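Side-chain contacts in carbohydrate-binding protein (Flavonifractor plautii, PDB 6N1B), which probably removes the acetyl group from the N-acetylgalactosamine of blood group A antigens, and binds the blood group B trisaccharide: residues S45-D50 with M78-Y83; L375-K380 with I386-Y391; P106-P111 with Y116-A121. One frame throughout, in Å; residues are numbered along the deposited sequence.

Contact 1. Residues S45-D50 with M78-Y83; sequences SAHADD and MRISIY. With FUC (alpha-L-fucopyranose), chain B.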
loop_
_atom_site.group_PDB
_atom_site.type_symbol
_atom_site.label_atom_id
_atom_site.label_comp_id
_atom_site.label_asym_id
_atom_site.label_seq_id
_atom_site.Cartn_x
_atom_site.Cartn_y
_atom_site.Cartn_z
ATOM N N SER A 45 -15.211 -13.258 -17.148
ATOM C CA SER A 45 -15.770 -14.562 -16.921
ATOM C C SER A 45 -14.860 -15.616 -16.392
ATOM O O SER A 45 -15.280 -16.586 -15.713
ATOM C CB SER A 45 -16.471 -15.061 -18.133
ATOM O OG SER A 45 -15.592 -15.369 -19.223
ATOM N N ALA A 46 -13.585 -15.425 -16.646
ATOM C CA ALA A 46 -12.555 -16.389 -16.205
ATOM C C ALA A 46 -11.983 -16.137 -14.807
ATOM O O ALA A 46 -11.066 -16.861 -14.330
ATOM C CB ALA A 46 -11.418 -16.474 -17.190
ATOM N N HIS A 47 -12.560 -15.119 -14.112
ATOM C CA HIS A 47 -12.099 -14.729 -12.772
ATOM C C HIS A 47 -13.182 -14.339 -11.846
ATOM O O HIS A 47 -14.159 -13.662 -12.244
ATOM C CB HIS A 47 -11.115 -13.518 -12.870
ATOM C CG HIS A 47 -9.885 -13.821 -13.640
ATOM N ND1 HIS A 47 -8.890 -14.591 -13.084
ATOM C CD2 HIS A 47 -9.478 -13.477 -14.877
ATOM C CE1 HIS A 47 -7.896 -14.719 -14.007
ATOM N NE2 HIS A 47 -8.241 -14.061 -15.107
ATOM N N ALA A 48 -13.068 -14.812 -10.606
ATOM C CA ALA A 48 -14.061 -14.374 -9.580
ATOM C C ALA A 48 -13.978 -12.866 -9.375
ATOM O O ALA A 48 -12.885 -12.223 -9.524
ATOM C CB ALA A 48 -13.770 -15.058 -8.264
ATOM N N ASP A 49 -15.103 -12.258 -9.094
ATOM C CA ASP A 49 -15.240 -10.828 -8.903
ATOM C C ASP A 49 -14.482 -10.362 -7.655
ATOM O O ASP A 49 -14.277 -11.075 -6.721
ATOM C CB ASP A 49 -16.738 -10.509 -8.721
ATOM C CG ASP A 49 -17.564 -10.551 -9.990
ATOM O OD1 ASP A 49 -17.038 -10.582 -11.107
ATOM O OD2 ASP A 49 -18.799 -10.547 -9.833
ATOM N N ASP A 50 -14.248 -9.024 -7.618
ATOM C CA ASP A 50 -13.901 -8.339 -6.405
ATOM C C ASP A 50 -12.555 -8.804 -5.765
ATOM O O ASP A 50 -12.354 -8.696 -4.563
ATOM C CB ASP A 50 -14.998 -8.282 -5.383
ATOM C CG ASP A 50 -16.237 -7.600 -5.900
ATOM O OD1 ASP A 50 -16.118 -6.680 -6.701
ATOM O OD2 ASP A 50 -17.354 -8.062 -5.615
ATOM N N MET A 78 -4.942 -13.126 -11.346
ATOM C CA MET A 78 -3.865 -13.818 -12.027
ATOM C C MET A 78 -4.005 -13.729 -13.529
ATOM O O MET A 78 -5.082 -13.610 -14.105
ATOM C CB MET A 78 -3.832 -15.280 -11.636
ATOM C CG MET A 78 -3.536 -15.540 -10.126
ATOM S SD MET A 78 -2.025 -14.824 -9.493
ATOM C CE MET A 78 -0.826 -15.857 -10.261
ATOM N N ARG A 79 -2.796 -13.718 -14.170
ATOM C CA ARG A 79 -2.627 -13.837 -15.598
ATOM C C ARG A 79 -2.719 -12.548 -16.407
ATOM O O ARG A 79 -2.255 -12.477 -17.543
ATOM C CB ARG A 79 -3.468 -14.891 -16.234
ATOM C CG ARG A 79 -3.434 -16.298 -15.581
ATOM C CD ARG A 79 -3.934 -17.325 -16.527
ATOM N NE ARG A 79 -4.069 -18.603 -15.842
ATOM C CZ ARG A 79 -4.474 -19.713 -16.469
ATOM N NH1 ARG A 79 -4.754 -19.685 -17.777
ATOM N NH2 ARG A 79 -4.614 -20.832 -15.735
ATOM N N ILE A 80 -3.428 -11.576 -15.879
ATOM C CA ILE A 80 -3.665 -10.297 -16.554
ATOM C C ILE A 80 -3.659 -9.183 -15.571
ATOM O O ILE A 80 -4.340 -9.281 -14.563
ATOM C CB ILE A 80 -4.907 -10.334 -17.453
ATOM C CG1 ILE A 80 -5.097 -9.076 -18.295
ATOM C CG2 ILE A 80 -6.165 -10.671 -16.674
ATOM C CD1 ILE A 80 -6.039 -9.251 -19.476
ATOM N N SER A 81 -2.799 -8.167 -15.859
ATOM C CA SER A 81 -2.632 -7.042 -14.939
ATOM C C SER A 81 -3.413 -5.797 -15.320
ATOM O O SER A 81 -3.301 -4.744 -14.693
ATOM C CB SER A 81 -1.126 -6.739 -14.781
ATOM O OG SER A 81 -0.501 -7.846 -14.139
ATOM N N ILE A 82 -4.249 -5.907 -16.365
ATOM C CA ILE A 82 -4.912 -4.788 -16.920
ATOM C C ILE A 82 -5.956 -4.125 -16.083
ATOM O O ILE A 82 -6.354 -2.999 -16.301
ATOM C CB ILE A 82 -5.449 -5.070 -18.377
ATOM C CG1 ILE A 82 -5.291 -3.828 -19.311
ATOM C CG2 ILE A 82 -6.818 -5.708 -18.254
ATOM C CD1 ILE A 82 -5.635 -3.996 -20.756
ATOM N N TYR A 83 -6.437 -4.884 -15.055
ATOM C CA TYR A 83 -7.480 -4.412 -14.114
ATOM C C TYR A 83 -6.911 -3.751 -12.897
ATOM O O TYR A 83 -7.710 -3.249 -12.062
ATOM C CB TYR A 83 -8.379 -5.564 -13.663
ATOM C CG TYR A 83 -8.994 -6.367 -14.812
ATOM C CD1 TYR A 83 -9.560 -5.837 -15.894
ATOM C CD2 TYR A 83 -8.971 -7.738 -14.768
ATOM C CE1 TYR A 83 -10.127 -6.576 -16.948
ATOM C CE2 TYR A 83 -9.488 -8.503 -15.775
ATOM C CZ TYR A 83 -10.025 -7.924 -16.881
ATOM O OH TYR A 83 -10.539 -8.671 -17.917
HETATM C C1 FUC B . 2.970 -8.662 -13.950
HETATM C C2 FUC B . 3.398 -7.657 -15.032
HETATM C C3 FUC B . 3.587 -8.384 -16.381
HETATM C C4 FUC B . 2.276 -9.027 -16.789
HETATM C C5 FUC B . 1.866 -10.022 -15.714
HETATM C C6 FUC B . 0.490 -10.722 -15.917
HETATM O O2 FUC B . 4.683 -7.071 -14.660
HETATM O O3 FUC B . 3.930 -7.420 -17.412
HETATM O O4 FUC B . 1.291 -8.016 -16.952
HETATM O O5 FUC B . 1.784 -9.317 -14.436
#

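Contact 2. Residues L375-K380 with I386-Y391; sequences LTIQAK and IWRIGY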
loop_
_atom_site.group_PDB
_atom_site.type_symbol
_atom_site.label_atom_id
_atom_site.label_comp_id
_atom_site.label_asym_id
_atom_site.label_seq_id
_atom_site.Cartn_x
_atom_site.Cartn_y
_atom_site.Cartn_z
ATOM N N LEU A 375 -18.261 -20.655 2.722
ATOM C CA LEU A 375 -17.815 -21.252 1.524
ATOM C C LEU A 375 -18.763 -21.084 0.372
ATOM O O LEU A 375 -19.534 -22.047 0.026
ATOM C CB LEU A 375 -17.399 -22.697 1.791
ATOM C CG LEU A 375 -16.581 -23.363 0.765
ATOM C CD1 LEU A 375 -15.114 -22.822 0.827
ATOM C CD2 LEU A 375 -16.686 -24.850 0.986
ATOM N N THR A 376 -18.897 -19.857 -0.215
ATOM C CA THR A 376 -19.964 -19.474 -1.135
ATOM C C THR A 376 -19.478 -18.971 -2.483
ATOM O O THR A 376 -20.258 -18.727 -3.386
ATOM C CB THR A 376 -20.851 -18.401 -0.568
ATOM O OG1 THR A 376 -20.120 -17.163 -0.460
ATOM C CG2 THR A 376 -21.496 -18.760 0.733
ATOM N N ILE A 377 -18.145 -18.868 -2.681
ATOM C CA ILE A 377 -17.607 -18.318 -3.889
ATOM C C ILE A 377 -17.012 -19.439 -4.697
ATOM O O ILE A 377 -16.129 -20.168 -4.230
ATOM C CB ILE A 377 -16.551 -17.209 -3.553
ATOM C CG1 ILE A 377 -16.964 -15.844 -2.677
ATOM C CG2 ILE A 377 -15.844 -16.755 -4.915
ATOM C CD1 ILE A 377 -18.147 -15.319 -3.156
ATOM N N GLN A 378 -17.419 -19.480 -5.958
ATOM C CA GLN A 378 -16.755 -20.335 -6.898
ATOM C C GLN A 378 -15.571 -19.628 -7.596
ATOM O O GLN A 378 -15.798 -18.759 -8.407
ATOM C CB GLN A 378 -17.793 -20.717 -7.999
ATOM C CG GLN A 378 -17.394 -21.531 -9.159
ATOM C CD GLN A 378 -16.950 -22.847 -8.707
ATOM O OE1 GLN A 378 -15.747 -23.103 -8.490
ATOM N NE2 GLN A 378 -17.900 -23.671 -8.346
ATOM N N ALA A 379 -14.352 -20.014 -7.249
ATOM C CA ALA A 379 -13.212 -19.537 -8.031
ATOM C C ALA A 379 -13.324 -20.052 -9.427
ATOM O O ALA A 379 -13.825 -21.147 -9.645
ATOM C CB ALA A 379 -11.924 -19.798 -7.385
ATOM N N LYS A 380 -12.810 -19.292 -10.422
ATOM C CA LYS A 380 -13.002 -19.588 -11.813
ATOM C C LYS A 380 -11.792 -20.235 -12.448
ATOM O O LYS A 380 -10.756 -20.544 -11.796
ATOM C CB LYS A 380 -13.522 -18.338 -12.558
ATOM C CG LYS A 380 -14.720 -17.533 -11.939
ATOM C CD LYS A 380 -15.913 -18.290 -11.753
ATOM C CE LYS A 380 -17.201 -17.393 -11.337
ATOM N NZ LYS A 380 -17.731 -18.045 -10.227
ATOM N N ILE A 386 -6.254 -16.503 -5.635
ATOM C CA ILE A 386 -7.276 -15.488 -5.387
ATOM C C ILE A 386 -6.655 -14.414 -4.496
ATOM O O ILE A 386 -5.976 -14.672 -3.534
ATOM C CB ILE A 386 -8.528 -16.073 -4.706
ATOM C CG1 ILE A 386 -9.276 -17.038 -5.601
ATOM C CG2 ILE A 386 -9.488 -14.992 -4.222
ATOM C CD1 ILE A 386 -10.086 -16.399 -6.734
ATOM N N TRP A 387 -6.924 -13.158 -4.872
ATOM C CA TRP A 387 -6.399 -11.964 -4.202
ATOM C C TRP A 387 -7.479 -11.309 -3.339
ATOM O O TRP A 387 -8.533 -10.906 -3.913
ATOM C CB TRP A 387 -5.907 -10.908 -5.211
ATOM C CG TRP A 387 -4.934 -11.353 -6.268
ATOM C CD1 TRP A 387 -5.170 -12.146 -7.309
ATOM C CD2 TRP A 387 -3.531 -10.947 -6.367
ATOM N NE1 TRP A 387 -4.041 -12.263 -8.149
ATOM C CE2 TRP A 387 -3.013 -11.547 -7.548
ATOM C CE3 TRP A 387 -2.730 -10.150 -5.603
ATOM C CZ2 TRP A 387 -1.725 -11.337 -7.993
ATOM C CZ3 TRP A 387 -1.377 -9.975 -5.999
ATOM C CH2 TRP A 387 -0.923 -10.570 -7.185
ATOM N N ARG A 388 -7.228 -11.095 -2.052
ATOM C CA ARG A 388 -8.157 -10.348 -1.210
ATOM C C ARG A 388 -7.406 -9.458 -0.207
ATOM O O ARG A 388 -6.181 -9.577 0.010
ATOM C CB ARG A 388 -9.020 -11.338 -0.334
ATOM C CG ARG A 388 -9.867 -12.362 -1.044
ATOM C CD ARG A 388 -10.966 -11.757 -1.913
ATOM N NE ARG A 388 -11.739 -12.859 -2.456
ATOM C CZ ARG A 388 -12.591 -12.773 -3.444
ATOM N NH1 ARG A 388 -12.832 -11.597 -4.052
ATOM N NH2 ARG A 388 -13.233 -13.882 -3.862
ATOM N N ILE A 389 -8.189 -8.587 0.449
ATOM C CA ILE A 389 -7.723 -7.716 1.539
ATOM C C ILE A 389 -8.513 -8.022 2.779
ATOM O O ILE A 389 -9.767 -8.026 2.749
ATOM C CB ILE A 389 -7.946 -6.205 1.174
ATOM C CG1 ILE A 389 -7.071 -5.817 -0.016
ATOM C CG2 ILE A 389 -7.660 -5.324 2.369
ATOM C CD1 ILE A 389 -7.520 -4.488 -0.686
ATOM N N GLY A 390 -7.784 -8.259 3.873
ATOM C CA GLY A 390 -8.337 -8.477 5.200
ATOM C C GLY A 390 -7.740 -7.571 6.264
ATOM O O GLY A 390 -7.206 -6.519 5.900
ATOM N N TYR A 391 -7.808 -7.992 7.532
ATOM C CA TYR A 391 -7.477 -7.137 8.610
ATOM C C TYR A 391 -6.947 -7.919 9.765
ATOM O O TYR A 391 -7.387 -9.054 10.064
ATOM C CB TYR A 391 -8.741 -6.354 9.048
ATOM C CG TYR A 391 -8.530 -5.351 10.176
ATOM C CD1 TYR A 391 -7.950 -4.115 9.970
ATOM C CD2 TYR A 391 -8.891 -5.692 11.475
ATOM C CE1 TYR A 391 -7.694 -3.245 11.014
ATOM C CE2 TYR A 391 -8.660 -4.772 12.544
ATOM C CZ TYR A 391 -8.083 -3.544 12.262
ATOM O OH TYR A 391 -7.851 -2.663 13.352
#

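Contact 3. Residues P106-P111 with Y116-A121; sequences PIEPQP and YHNCDA. With CA (calcium ion), chain C; GLA (alpha-D-galactopyranose), chain D.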
loop_
_atom_site.group_PDB
_atom_site.type_symbol
_atom_site.label_atom_id
_atom_site.label_comp_id
_atom_site.label_asym_id
_atom_site.label_seq_id
_atom_site.Cartn_x
_atom_site.Cartn_y
_atom_site.Cartn_z
ATOM N N PRO A 106 -12.388 2.705 -11.791
ATOM C CA PRO A 106 -11.140 3.172 -11.115
ATOM C C PRO A 106 -10.964 4.697 -11.355
ATOM O O PRO A 106 -11.441 5.261 -12.334
ATOM C CB PRO A 106 -10.078 2.321 -11.791
ATOM C CG PRO A 106 -10.569 2.170 -13.188
ATOM C CD PRO A 106 -12.094 2.037 -13.052
ATOM N N ILE A 107 -10.159 5.282 -10.480
ATOM C CA ILE A 107 -9.837 6.705 -10.606
ATOM C C ILE A 107 -8.824 6.961 -11.673
ATOM O O ILE A 107 -8.639 8.087 -12.115
ATOM C CB ILE A 107 -9.528 7.374 -9.255
ATOM C CG1 ILE A 107 -8.270 6.819 -8.564
ATOM C CG2 ILE A 107 -10.752 7.312 -8.337
ATOM C CD1 ILE A 107 -7.575 7.803 -7.630
ATOM N N GLU A 108 -8.030 5.968 -12.021
ATOM C CA GLU A 108 -7.060 5.982 -13.109
ATOM C C GLU A 108 -7.501 4.918 -14.114
ATOM O O GLU A 108 -7.776 3.794 -13.666
ATOM C CB GLU A 108 -5.665 5.727 -12.589
ATOM C CG GLU A 108 -4.600 5.483 -13.650
ATOM C CD GLU A 108 -4.327 6.687 -14.591
ATOM O OE1 GLU A 108 -4.748 7.789 -14.232
ATOM O OE2 GLU A 108 -3.654 6.410 -15.625
ATOM N N PRO A 109 -7.636 5.264 -15.399
ATOM C CA PRO A 109 -8.258 4.288 -16.283
ATOM C C PRO A 109 -7.495 3.000 -16.544
ATOM O O PRO A 109 -6.262 2.937 -16.459
ATOM C CB PRO A 109 -8.446 5.090 -17.616
ATOM C CG PRO A 109 -7.619 6.275 -17.473
ATOM C CD PRO A 109 -7.372 6.550 -16.032
ATOM N N GLN A 110 -8.247 1.997 -16.981
ATOM C CA GLN A 110 -7.661 0.822 -17.520
ATOM C C GLN A 110 -6.732 1.182 -18.678
ATOM O O GLN A 110 -7.120 1.898 -19.618
ATOM C CB GLN A 110 -8.814 -0.112 -17.968
ATOM C CG GLN A 110 -8.334 -1.413 -18.514
ATOM C CD GLN A 110 -9.438 -2.429 -18.725
ATOM O OE1 GLN A 110 -10.184 -2.693 -17.776
ATOM N NE2 GLN A 110 -9.546 -2.943 -19.934
ATOM N N PRO A 111 -5.511 0.626 -18.710
ATOM C CA PRO A 111 -4.625 0.872 -19.855
ATOM C C PRO A 111 -5.197 0.356 -21.156
ATOM O O PRO A 111 -6.038 -0.585 -21.204
ATOM C CB PRO A 111 -3.341 0.100 -19.506
ATOM C CG PRO A 111 -3.310 0.116 -18.019
ATOM C CD PRO A 111 -4.789 -0.062 -17.650
ATOM N N TYR A 116 1.062 -2.521 -20.715
ATOM C CA TYR A 116 1.206 -1.581 -19.615
ATOM C C TYR A 116 0.393 -2.029 -18.412
ATOM O O TYR A 116 -0.635 -2.704 -18.621
ATOM C CB TYR A 116 0.665 -0.201 -19.968
ATOM C CG TYR A 116 1.286 0.326 -21.227
ATOM C CD1 TYR A 116 2.494 1.064 -21.219
ATOM C CD2 TYR A 116 0.646 0.171 -22.433
ATOM C CE1 TYR A 116 3.118 1.536 -22.377
ATOM C CE2 TYR A 116 1.261 0.631 -23.634
ATOM C CZ TYR A 116 2.512 1.271 -23.608
ATOM O OH TYR A 116 3.162 1.739 -24.742
ATOM N N HIS A 117 0.829 -1.696 -17.211
ATOM C CA HIS A 117 -0.088 -1.905 -16.090
ATOM C C HIS A 117 0.219 -0.911 -14.992
ATOM O O HIS A 117 1.356 -0.439 -14.827
ATOM C CB HIS A 117 -0.045 -3.380 -15.519
ATOM C CG HIS A 117 1.132 -3.622 -14.592
ATOM N ND1 HIS A 117 2.435 -3.759 -15.037
ATOM C CD2 HIS A 117 1.182 -3.825 -13.238
ATOM C CE1 HIS A 117 3.212 -4.009 -13.986
ATOM N NE2 HIS A 117 2.482 -4.038 -12.877
ATOM N N ASN A 118 -0.799 -0.673 -14.186
ATOM C CA ASN A 118 -0.688 0.141 -12.962
ATOM C C ASN A 118 -0.568 -0.799 -11.767
ATOM O O ASN A 118 -0.866 -1.995 -11.841
ATOM C CB ASN A 118 -1.915 1.028 -12.816
ATOM C CG ASN A 118 -2.070 2.005 -13.958
ATOM O OD1 ASN A 118 -3.222 2.060 -14.616
ATOM N ND2 ASN A 118 -1.080 2.744 -14.238
ATOM N N CYS A 119 -0.122 -0.254 -10.644
ATOM C CA CYS A 119 0.041 -1.042 -9.404
ATOM C C CYS A 119 0.396 -0.141 -8.237
ATOM O O CYS A 119 0.695 1.056 -8.408
ATOM C CB CYS A 119 1.156 -2.147 -9.546
ATOM S SG CYS A 119 2.788 -1.418 -9.872
ATOM N N ASP A 120 0.308 -0.714 -7.050
ATOM C CA ASP A 120 1.065 -0.148 -5.918
ATOM C C ASP A 120 0.594 1.224 -5.492
ATOM O O ASP A 120 1.437 2.203 -5.399
ATOM C CB ASP A 120 2.573 -0.103 -6.224
ATOM C CG ASP A 120 3.229 -1.467 -6.377
ATOM O OD1 ASP A 120 2.511 -2.473 -6.317
ATOM O OD2 ASP A 120 4.411 -1.480 -6.765
ATOM N N ALA A 121 -0.660 1.412 -5.159
ATOM C CA ALA A 121 -1.147 2.701 -4.717
ATOM C C ALA A 121 -0.774 2.975 -3.252
ATOM O O ALA A 121 -0.798 2.125 -2.388
ATOM C CB ALA A 121 -2.608 2.832 -4.919
HETATM CA CA CA C . 2.846 -4.394 -6.553
HETATM C C1 GLA D . 4.565 -8.314 -9.942
HETATM C C2 GLA D . 3.903 -6.957 -9.529
HETATM C C3 GLA D . 3.945 -5.988 -10.722
HETATM C C4 GLA D . 5.402 -5.814 -11.288
HETATM C C5 GLA D . 6.061 -7.211 -11.510
HETATM C C6 GLA D . 7.519 -7.120 -11.710
HETATM O O2 GLA D . 2.504 -7.275 -9.184
HETATM O O3 GLA D . 3.227 -4.570 -10.352
HETATM O O4 GLA D . 6.070 -5.070 -10.339
HETATM O O5 GLA D . 5.977 -8.059 -10.281
HETATM O O6 GLA D . 8.154 -8.434 -12.021
HETATM O O HOH W 1 -1.222 5.321 -15.023
HETATM O O HOH W 2 2.814 -6.319 -7.097
HETATM O O HOH W 3 1.058 -4.567 -5.366
HETATM O O HOH W 4 1.653 -4.721 -8.305
HETATM O O HOH W 5 4.568 -4.000 -7.764
#

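Contact 1. Residues S45-D50 with M78-Y83
The imidazole of His47 meets the backbone carbonyl of Met78. CE1 of His47 lies 3.0 Å from O of Met78, and NE2 of the same ring is 3.3 Å from that oxygen but at an angle too poor for a hydrogen bond. The oxygen stands obliquely to the ring. This is a close polar approach without a directed bond, as neither an N-H nor the C-H of CE1 would point well at the oxygen. His47 loses the most surface to the contact, followed by Met78 and, with much less, Ile80. CG of His47 lies anti to its own carbonyl carbon (chi1 -62°), which carries the ring across to the 78-83 loop. Met78 takes part through its carbonyl; its side chain leads away and touches Arg385 and Trp387. Ile80 adds the methyl CG2, 4.3 Å from NE2 of His47 and again oblique to the ring. The 78-83 loop also lines the glycan pocket, where OG of Ser81 donates a hydrogen bond of 2.7 Å to O5 of the bound fucose. ND1 of His47 is hydrogen-bonded to OD1 of Asp383. That bond sets the rotation of the imidazole, and the carboxylate would favour a protonated ring if the pH allows.

Contact 2. Residues L375-K380 with I386-Y391
Ala379 and Ile386 meet through methyl groups, with CB of Ala379 3.9 Å from CD1 of Ile386. CG1 of Ile386 lies anti to the carbonyl carbon (chi1 -66°), and the second torsion then turns CD1 onto the alanine. Ile377 meets Arg388 differently. Its CG2 sits at the edge of the guanidinium, near the plane of the group, 4.0 Å from NH2 of Arg388. These two side chains cross obliquely. The arginine chain bends at its second torsion (chi2 -63°) and is extended at the third, which brings the planar head beside the isoleucine methyl. No hydrogen bond joins the two segments. The other terminal nitrogen, NH1 of Arg388, is hydrogen-bonded to the backbone O of Asp49, so the polar end is held by the 45-50 loop while one edge meets a hydrocarbon group. Within the 375-380 segment, NZ of Lys380 donates a 2.7 Å hydrogen bond to O of Gln378. The 375-378 strand pairs antiparallel with 367-369 in a two-stranded sheet, where Ile377 packs on Val368. The 385-395 strand belongs to a separate antiparallel sheet, between strands 30-31 and 351-361. The contact therefore joins the small hairpin to this four-stranded sheet by side chains.

Contact 3. Residues P106-P111 with Y116-A121
Pro111 packs against Tyr116 and Asn118. Its CB lies 4.0 Å from CB of Tyr116, while its CG is 3.9 Å from OD1 of Asn118. The ring of Tyr116 leads away, so the proline meets the base of that side chain. Glu108 and Asn118 cross at about a right angle, their carboxylate and amide planes 81° apart. Water 1 bridges them. It donates to OE2 of Glu108 and accepts from ND2 of Asn118, each at 2.7 Å. OE1 of Glu108 forms a salt bridge with Arg153, while OE2 takes the water. Asn118 also rests on Trp136 and Trp138. The 116-126 strand is the outermost of a four-stranded antiparallel sheet, next to 131-140. Other sheets of this chain have the same up-and-down order of four strands, an arrangement characteristic of beta-propeller blades. The side chain of His117 leaves the strand away from the 106-111 loop. CG sits between the backbone N and the carbonyl carbon (chi1 80°), which places the ring at the sugar. NE2 of His117 shares a nearly straight hydrogen bond of 2.7 Å (173°) with O3 of the bound alpha-galactose, which lies at the edge of the imidazole, in its plane. ND1 of His117 is hydrogen-bonded to Asp141, which fixes the ring. Further along, OD1 of Asp120 binds the calcium ion at 2.0 Å. Four waters and His272 complete the calcium coordination, and Ser206 N holds OD2 of Asp120 by a hydrogen bond.

Overall arrangement
Contacts 1 and 3 both border the glycan pocket. Their centres are 14 Å apart, and they touch where CB of Ser81 lies 3.6 Å from CB of His117. The two contacts serve different sugars of one trisaccharide. Asp141 is bonded to both His117 and the fucose. Contact 3 also carries the calcium ligand Asp120. Contact 2 lies further out. The side chain of Ile386 is about 14 Å from the bound beta-galactose. The centre of contact 2 is 12 Å from that of contact 1. These two touch where CB of Lys380 lies 3.4 Å from O of Ala46. Contacts 2 and 3 do not touch, with nearest atoms about 8 Å apart.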